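Local atomic coordinates of Wnt inhibitor of Dorsal protein (Drosophila melanogaster, PDB entry 4KRR), a protein that is a secreted Wnt-family ligand that probably binds frizzled seven-transmembrane receptors and signals through them to control gene expression. Residues 63-75 with 93-105. Sequence-based numbering, arbitrary orientation.
With NA (sodium ion), chain F.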
loop_
_atom_site.group_PDB
_atom_site.type_symbol
_atom_site.label_atom_id
_atom_site.label_comp_id
_atom_site.label_asym_id
_atom_site.label_seq_id
_atom_site.Cartn_x
_atom_site.Cartn_y
_atom_site.Cartn_z
ATOM N N MET A 63 -1.334 -3.819 2.163
ATOM C CA MET A 63 -0.328 -3.054 2.889
ATOM C C MET A 63 -0.366 -1.580 2.503
ATOM O O MET A 63 -0.315 -0.704 3.365
ATOM C CB MET A 63 1.069 -3.603 2.613
ATOM C CG MET A 63 2.178 -2.708 3.141
ATOM S SD MET A 63 3.822 -3.349 2.810
ATOM C CE MET A 63 4.831 -1.994 3.407
ATOM N N ALA A 64 -0.452 -1.318 1.203
ATOM C CA ALA A 64 -0.464 0.048 0.693
ATOM C C ALA A 64 -1.671 0.831 1.200
ATOM O O ALA A 64 -1.558 2.007 1.544
ATOM C CB ALA A 64 -0.428 0.048 -0.830
ATOM N N ALA A 65 -2.824 0.170 1.248
ATOM C CA ALA A 65 -4.056 0.819 1.680
ATOM C C ALA A 65 -4.038 1.114 3.173
ATOM O O ALA A 65 -4.571 2.127 3.621
ATOM C CB ALA A 65 -5.258 -0.036 1.323
ATOM N N ILE A 66 -3.422 0.222 3.940
ATOM C CA ILE A 66 -3.316 0.399 5.380
ATOM C C ILE A 66 -2.379 1.558 5.711
ATOM O O ILE A 66 -2.684 2.389 6.569
ATOM C CB ILE A 66 -2.836 -0.897 6.072
ATOM C CG1 ILE A 66 -3.908 -1.983 5.952
ATOM C CG2 ILE A 66 -2.513 -0.644 7.537
ATOM C CD1 ILE A 66 -3.507 -3.311 6.558
ATOM N N VAL A 67 -1.244 1.613 5.018
ATOM C CA VAL A 67 -0.269 2.682 5.220
ATOM C C VAL A 67 -0.813 4.029 4.738
ATOM O O VAL A 67 -0.612 5.059 5.383
ATOM C CB VAL A 67 1.076 2.362 4.525
ATOM C CG1 VAL A 67 2.033 3.542 4.629
ATOM C CG2 VAL A 67 1.703 1.109 5.134
ATOM N N HIS A 68 -1.513 4.009 3.607
ATOM C CA HIS A 68 -2.150 5.209 3.074
ATOM C C HIS A 68 -3.176 5.743 4.068
ATOM O O HIS A 68 -3.270 6.950 4.293
ATOM C CB HIS A 68 -2.825 4.901 1.733
ATOM C CG HIS A 68 -3.340 6.111 1.016
ATOM N ND1 HIS A 68 -4.536 6.718 1.338
ATOM C CD2 HIS A 68 -2.829 6.817 -0.022
ATOM C CE1 HIS A 68 -4.735 7.748 0.536
ATOM N NE2 HIS A 68 -3.716 7.830 -0.300
ATOM N N THR A 69 -3.940 4.833 4.664
ATOM C CA THR A 69 -4.946 5.204 5.651
ATOM C C THR A 69 -4.284 5.778 6.899
ATOM O O THR A 69 -4.713 6.806 7.424
ATOM C CB THR A 69 -5.822 3.996 6.045
ATOM O OG1 THR A 69 -6.501 3.499 4.885
ATOM C CG2 THR A 69 -6.851 4.395 7.094
ATOM N N LEU A 70 -3.229 5.111 7.360
ATOM C CA LEU A 70 -2.509 5.527 8.559
ATOM C C LEU A 70 -1.817 6.872 8.365
ATOM O O LEU A 70 -1.846 7.729 9.248
ATOM C CB LEU A 70 -1.488 4.461 8.971
ATOM C CG LEU A 70 -0.612 4.794 10.179
ATOM C CD1 LEU A 70 -1.468 5.063 11.408
ATOM C CD2 LEU A 70 0.389 3.676 10.449
ATOM N N THR A 71 -1.193 7.050 7.205
ATOM C CA THR A 71 -0.527 8.305 6.876
ATOM C C THR A 71 -1.525 9.460 6.838
ATOM O O THR A 71 -1.282 10.528 7.409
ATOM C CB THR A 71 0.174 8.221 5.509
ATOM O OG1 THR A 71 1.086 7.118 5.504
ATOM C CG2 THR A 71 0.932 9.509 5.213
ATOM N N LYS A 72 -2.649 9.234 6.167
ATOM C CA LYS A 72 -3.664 10.269 5.992
ATOM C C LYS A 72 -4.327 10.639 7.314
ATOM O O LYS A 72 -4.482 11.818 7.630
ATOM C CB LYS A 72 -4.718 9.816 4.978
ATOM C CG LYS A 72 -5.724 10.888 4.598
ATOM C CD LYS A 72 -6.648 10.408 3.490
ATOM C CE LYS A 72 -7.587 11.515 3.034
ATOM N NZ LYS A 72 -8.494 11.066 1.941
ATOM N N ASP A 73 -4.713 9.628 8.085
ATOM C CA ASP A 73 -5.385 9.854 9.361
ATOM C C ASP A 73 -4.484 10.548 10.378
ATOM O O ASP A 73 -4.958 11.341 11.192
ATOM C CB ASP A 73 -5.923 8.540 9.927
ATOM C CG ASP A 73 -7.131 8.032 9.166
ATOM O OD1 ASP A 73 -7.291 8.408 7.985
ATOM O OD2 ASP A 73 -7.919 7.258 9.747
ATOM N N CYS A 74 -3.189 10.251 10.329
ATOM C CA CYS A 74 -2.224 10.912 11.202
ATOM C C CYS A 74 -2.155 12.399 10.889
ATOM O O CYS A 74 -2.163 13.235 11.792
ATOM C CB CYS A 74 -0.834 10.287 11.054
ATOM S SG CYS A 74 -0.596 8.749 11.977
ATOM N N ALA A 75 -2.090 12.719 9.601
ATOM C CA ALA A 75 -2.035 14.106 9.158
ATOM C C ALA A 75 -3.324 14.844 9.502
ATOM O O ALA A 75 -3.305 16.036 9.804
ATOM C CB ALA A 75 -1.763 14.173 7.666
ATOM N N CYS A 93 -1.332 19.990 7.592
ATOM C CA CYS A 93 -0.321 19.034 8.036
ATOM C C CYS A 93 0.152 18.128 6.902
ATOM O O CYS A 93 -0.644 17.416 6.290
ATOM C CB CYS A 93 -0.859 18.187 9.191
ATOM S SG CYS A 93 0.347 17.044 9.895
ATOM N N ALA A 94 1.454 18.152 6.635
ATOM C CA ALA A 94 2.030 17.358 5.556
ATOM C C ALA A 94 2.038 15.871 5.889
ATOM O O ALA A 94 2.290 15.479 7.030
ATOM C CB ALA A 94 3.440 17.835 5.239
ATOM N N HIS A 95 1.760 15.046 4.887
ATOM C CA HIS A 95 1.757 13.604 5.077
ATOM C C HIS A 95 3.165 13.087 5.336
ATOM O O HIS A 95 4.138 13.607 4.789
ATOM C CB HIS A 95 1.138 12.898 3.870
ATOM C CG HIS A 95 -0.348 13.044 3.784
ATOM N ND1 HIS A 95 -1.145 12.154 3.095
ATOM C CD2 HIS A 95 -1.185 13.974 4.302
ATOM C CE1 HIS A 95 -2.408 12.531 3.193
ATOM N NE2 HIS A 95 -2.460 13.633 3.921
ATOM N N GLU A 96 3.261 12.066 6.183
ATOM C CA GLU A 96 4.541 11.460 6.530
ATOM C C GLU A 96 4.473 9.945 6.355
ATOM O O GLU A 96 4.364 9.208 7.336
ATOM C CB GLU A 96 4.918 11.810 7.974
ATOM C CG GLU A 96 5.115 13.300 8.219
ATOM C CD GLU A 96 5.254 13.643 9.691
ATOM O OE1 GLU A 96 4.285 13.432 10.451
ATOM O OE2 GLU A 96 6.334 14.129 10.088
ATOM N N PRO A 97 4.539 9.477 5.097
ATOM C CA PRO A 97 4.413 8.048 4.790
ATOM C C PRO A 97 5.533 7.207 5.398
ATOM O O PRO A 97 5.301 6.055 5.759
ATOM C CB PRO A 97 4.484 8.008 3.258
ATOM C CG PRO A 97 5.174 9.271 2.868
ATOM C CD PRO A 97 4.763 10.287 3.886
ATOM N N THR A 98 6.727 7.777 5.513
ATOM C CA THR A 98 7.856 7.057 6.092
ATOM C C THR A 98 7.609 6.726 7.565
ATOM O O THR A 98 7.915 5.622 8.019
ATOM C CB THR A 98 9.169 7.844 5.932
ATOM O OG1 THR A 98 9.449 8.017 4.537
ATOM C CG2 THR A 98 10.326 7.103 6.586
ATOM N N LYS A 99 7.049 7.683 8.300
ATOM C CA LYS A 99 6.680 7.460 9.694
ATOM C C LYS A 99 5.667 6.323 9.799
ATOM O O LYS A 99 5.771 5.464 10.677
ATOM C CB LYS A 99 6.093 8.732 10.310
ATOM C CG LYS A 99 7.053 9.908 10.374
ATOM C CD LYS A 99 8.207 9.631 11.321
ATOM C CE LYS A 99 9.040 10.882 11.547
ATOM N NZ LYS A 99 8.230 11.983 12.139
ATOM N N ALA A 100 4.694 6.326 8.892
ATOM C CA ALA A 100 3.646 5.313 8.872
ATOM C C ALA A 100 4.202 3.943 8.502
ATOM O O ALA A 100 3.785 2.926 9.054
ATOM C CB ALA A 100 2.540 5.716 7.913
ATOM N N LEU A 101 5.144 3.923 7.564
ATOM C CA LEU A 101 5.806 2.684 7.166
ATOM C C LEU A 101 6.576 2.040 8.322
ATOM O O LEU A 101 6.759 0.824 8.357
ATOM C CB LEU A 101 6.752 2.941 5.994
ATOM C CG LEU A 101 6.082 3.084 4.630
ATOM C CD1 LEU A 101 7.074 3.603 3.606
ATOM C CD2 LEU A 101 5.502 1.746 4.193
ATOM N N GLU A 102 7.028 2.862 9.264
ATOM C CA GLU A 102 7.775 2.360 10.412
ATOM C C GLU A 102 6.839 1.743 11.453
ATOM O O GLU A 102 7.143 0.696 12.032
ATOM C CB GLU A 102 8.627 3.469 11.035
ATOM C CG GLU A 102 9.771 3.954 10.141
ATOM C CD GLU A 102 10.445 5.206 10.672
ATOM O OE1 GLU A 102 9.887 5.832 11.598
ATOM O OE2 GLU A 102 11.529 5.561 10.157
ATOM N N GLN A 103 5.700 2.389 11.689
ATOM C CA GLN A 103 4.686 1.831 12.579
ATOM C C GLN A 103 4.108 0.544 11.994
ATOM O O GLN A 103 3.699 -0.357 12.729
ATOM C CB GLN A 103 3.569 2.844 12.848
ATOM C CG GLN A 103 4.050 4.142 13.483
ATOM C CD GLN A 103 3.006 4.784 14.377
ATOM O OE1 GLN A 103 2.153 4.100 14.945
ATOM N NE2 GLN A 103 3.071 6.104 14.509
ATOM N N TYR A 104 4.084 0.463 10.668
ATOM C CA TYR A 104 3.617 -0.739 9.991
ATOM C C TYR A 104 4.601 -1.883 10.203
ATOM O O TYR A 104 4.200 -3.004 10.511
ATOM C CB TYR A 104 3.418 -0.480 8.493
ATOM C CG TYR A 104 2.837 -1.664 7.744
ATOM C CD1 TYR A 104 3.661 -2.661 7.232
ATOM C CD2 TYR A 104 1.466 -1.785 7.551
ATOM C CE1 TYR A 104 3.137 -3.745 6.554
ATOM C CE2 TYR A 104 0.932 -2.868 6.869
ATOM C CZ TYR A 104 1.774 -3.844 6.375
ATOM O OH TYR A 104 1.257 -4.924 5.698
ATOM N N GLU A 105 5.889 -1.594 10.033
ATOM C CA GLU A 105 6.927 -2.611 10.170
ATOM C C GLU A 105 7.096 -3.023 11.629
ATOM O O GLU A 105 7.664 -4.072 11.927
ATOM C CB GLU A 105 8.258 -2.108 9.599
ATOM C CG GLU A 105 9.330 -3.186 9.463
ATOM C CD GLU A 105 10.642 -2.648 8.927
ATOM O OE1 GLU A 105 10.729 -1.428 8.673
ATOM O OE2 GLU A 105 11.588 -3.447 8.759
HETATM NA NA NA F . -3.210 12.415 14.125
HETATM O O HOH W 1 1.009 11.386 8.007
#
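The aromatic ring of Y104 meets helix 63-75 through M63, I66 and V67. M63 CG lies over one face of the ring, 3.5 Å from Y104 CZ, while M63 SD sits obliquely 4.5 Å from the ring centroid in a Met-aromatic contact. I66 CG2 comes in at the ring edge. The ring of Y104 reaches helix 63-75 because chi1, at -176°, sets CG opposite the backbone N; its OH is hydrogen-bonded to a glycerol, probably from the crystallisation liquor. Cut back to an alanine, this position would probably open a gap beside M63 and V67 and leave the thioether without its aromatic partner.

Aliphatic packing continues the interface: V67 CG1 rests 3.9 Å from L101 CD2 and also touches A100, against which L70 CD2 packs. This is helix-helix packing in the helical N-terminal domain of a Wnt, the short segment axes inclined at 123° and 8.6 Å apart at closest approach.

No direct hydrogen bond crosses; a water joins T71 O to E96 N at the N-cap. With chi1 at -56°, T71 OG1 donates to V67 O within its own helix and lies 3.1 Å from A100 CB, while CG2 meets H95 CB and E96 N.

The H95 imidazole takes an off-centre CH-pi contact from K72 CA, and A75 CB lies 3.4 Å from H95 CD2. C93, disulfide-bonded to C84, brings its CB to A75 O, next to C74, whose carbonyl O binds sodium.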